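Local atomic coordinates of proline dipeptidase (Streptococcus pneumoniae, PDB entry 3PN9), a protein that probably hydrolyses dipeptides with proline at the C-terminal position, this chain being its creatinase/prolidase-type N-terminal domain. Residues D105-L109 with T110-G114. Numbering follows the deposited sequence.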
loop_
_atom_site.group_PDB
_atom_site.type_symbol
_atom_site.label_atom_id
_atom_site.label_comp_id
_atom_site.label_asym_id
_atom_site.label_seq_id
_atom_site.Cartn_x
_atom_site.Cartn_y
_atom_site.Cartn_z
ATOM N N ASP A 105 18.925 14.281 -7.753
ATOM C CA ASP A 105 20.351 14.168 -8.100
ATOM C C ASP A 105 20.624 14.197 -9.598
ATOM O O ASP A 105 21.765 14.187 -9.980
ATOM C CB ASP A 105 20.974 12.829 -7.588
ATOM C CG ASP A 105 21.209 12.864 -6.071
ATOM O OD1 ASP A 105 20.976 13.928 -5.423
ATOM O OD2 ASP A 105 21.698 11.829 -5.586
ATOM N N ASN A 106 19.595 14.180 -10.423
ATOM C CA ASN A 106 19.834 14.234 -11.866
ATOM C C ASN A 106 19.182 15.475 -12.548
ATOM O O ASN A 106 19.753 15.925 -13.551
ATOM C CB ASN A 106 19.210 12.993 -12.556
ATOM C CG ASN A 106 19.262 13.116 -14.083
ATOM O OD1 ASN A 106 18.276 13.508 -14.702
ATOM N ND2 ASN A 106 20.408 12.813 -14.668
ATOM N N LEU A 107 17.998 15.953 -12.103
ATOM C CA LEU A 107 17.173 16.844 -12.927
ATOM C C LEU A 107 17.894 18.255 -12.919
ATOM O O LEU A 107 18.020 18.868 -11.874
ATOM C CB LEU A 107 15.778 16.965 -12.322
ATOM C CG LEU A 107 14.731 17.777 -13.158
ATOM C CD1 LEU A 107 14.519 16.853 -14.453
ATOM C CD2 LEU A 107 13.477 17.984 -12.307
ATOM N N ILE A 108 18.313 18.773 -14.064
ATOM C CA ILE A 108 18.846 20.105 -14.147
ATOM C C ILE A 108 17.775 21.205 -14.135
ATOM O O ILE A 108 16.551 20.972 -14.388
ATOM C CB ILE A 108 19.741 20.328 -15.356
ATOM C CG1 ILE A 108 18.956 19.963 -16.660
ATOM C CG2 ILE A 108 20.937 19.426 -15.200
ATOM C CD1 ILE A 108 19.763 20.212 -18.020
ATOM N N LEU A 109 18.205 22.449 -13.845
ATOM C CA LEU A 109 17.178 23.475 -13.672
ATOM C C LEU A 109 16.343 23.741 -15.003
ATOM O O LEU A 109 15.174 23.971 -14.927
ATOM C CB LEU A 109 17.850 24.763 -13.232
ATOM C CG LEU A 109 18.173 24.885 -11.782
ATOM C CD1 LEU A 109 18.757 26.305 -11.465
ATOM C CD2 LEU A 109 16.913 24.668 -10.981
ATOM N N THR A 110 16.962 23.630 -16.137
ATOM C CA THR A 110 16.192 23.948 -17.376
ATOM C C THR A 110 15.081 22.902 -17.531
ATOM O O THR A 110 13.951 23.239 -17.895
ATOM C CB THR A 110 17.026 23.950 -18.634
ATOM O OG1 THR A 110 17.570 22.690 -18.824
ATOM C CG2 THR A 110 18.224 24.856 -18.589
ATOM N N LYS A 111 15.372 21.638 -17.148
ATOM C CA LYS A 111 14.272 20.622 -17.166
ATOM C C LYS A 111 13.278 20.772 -16.073
ATOM O O LYS A 111 12.079 20.504 -16.319
ATOM C CB LYS A 111 14.839 19.212 -17.163
ATOM C CG LYS A 111 15.750 18.907 -18.365
ATOM C CD LYS A 111 16.260 17.407 -18.366
ATOM C CE LYS A 111 17.177 17.353 -19.533
ATOM N NZ LYS A 111 17.455 15.953 -19.739
ATOM N N TYR A 112 13.717 21.166 -14.863
ATOM C CA TYR A 112 12.786 21.420 -13.819
ATOM C C TYR A 112 11.823 22.552 -14.187
ATOM O O TYR A 112 10.615 22.463 -13.975
ATOM C CB TYR A 112 13.590 21.844 -12.585
ATOM C CG TYR A 112 12.825 22.303 -11.379
ATOM C CD1 TYR A 112 11.874 21.453 -10.714
ATOM C CD2 TYR A 112 13.112 23.558 -10.839
ATOM C CE1 TYR A 112 11.178 21.908 -9.563
ATOM C CE2 TYR A 112 12.458 24.032 -9.710
ATOM C CZ TYR A 112 11.529 23.171 -9.068
ATOM O OH TYR A 112 10.923 23.673 -7.996
ATOM N N HIS A 113 12.355 23.615 -14.807
ATOM C CA HIS A 113 11.427 24.711 -15.144
ATOM C C HIS A 113 10.551 24.228 -16.280
ATOM O O HIS A 113 9.380 24.553 -16.279
ATOM C CB HIS A 113 12.234 25.941 -15.614
ATOM C CG HIS A 113 13.113 26.519 -14.538
ATOM N ND1 HIS A 113 14.355 27.044 -14.820
ATOM C CD2 HIS A 113 12.937 26.646 -13.186
ATOM C CE1 HIS A 113 14.919 27.455 -13.687
ATOM N NE2 HIS A 113 14.082 27.232 -12.694
ATOM N N GLY A 114 11.050 23.399 -17.183
ATOM C CA GLY A 114 10.114 22.877 -18.189
ATOM C C GLY A 114 8.993 22.028 -17.571
ATOM O O GLY A 114 7.824 22.158 -17.925
HETATM O O HOH W 1 18.049 14.489 -17.510
#
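Leu-107 touches Lys-111, CD1 to CB at 3.6 Å, where the loop after strand 99-102 runs into helix 109-118; this is the first turn of a surface helix together with the lead-in before its N-cap, Ile-108. One residue earlier, Asn-106 is bridged to the same lysine by a water. The water accepts from Lys-111 NZ at 2.7 Å, and Asn-106 OD1, 3.0 Å from it, probably takes a hydrogen bond in turn, though the water has other acceptors within reach; OD1 is also hydrogen-bonded to Ser-25 OG, tying the lead-in to the loop after strand 21-24. At Leu-107, CG stands opposite the backbone N (chi1 -174°), which directs both methyls to the Lys-111 and Tyr-112 side of the helix: CD2 is 3.9 Å from CB of Tyr-112, the two side chains meeting nearly at right angles. Ile-108 starts the helical bonding: its O takes the N-H of Tyr-112 at 2.9 Å, close to straight at 164°. Having no polar side-chain atom, this N-cap residue cannot supply the usual side-chain cap. Instead its CG1 packs on the extended Lys-111 chain, 3.8 Å from CG, and its CD1 runs beside Thr-110 OG1. Leu-109 O receives the next bond, from His-113 N, while Leu-109 CD2 touches Tyr-112 CD2 at 4.0 Å, at a slant to the ring. The tyrosine thus has a methyl from each of Leu-107 and Leu-109 near its inner end, and elsewhere its ring packs edge-to-face with Phe-124 of strand 123-126, joining helix to sheet. The His-113 imidazole sits over the carbonyl that its own backbone binds: Leu-109 O lies 3.1 Å above the ring plane, displaced toward the rim.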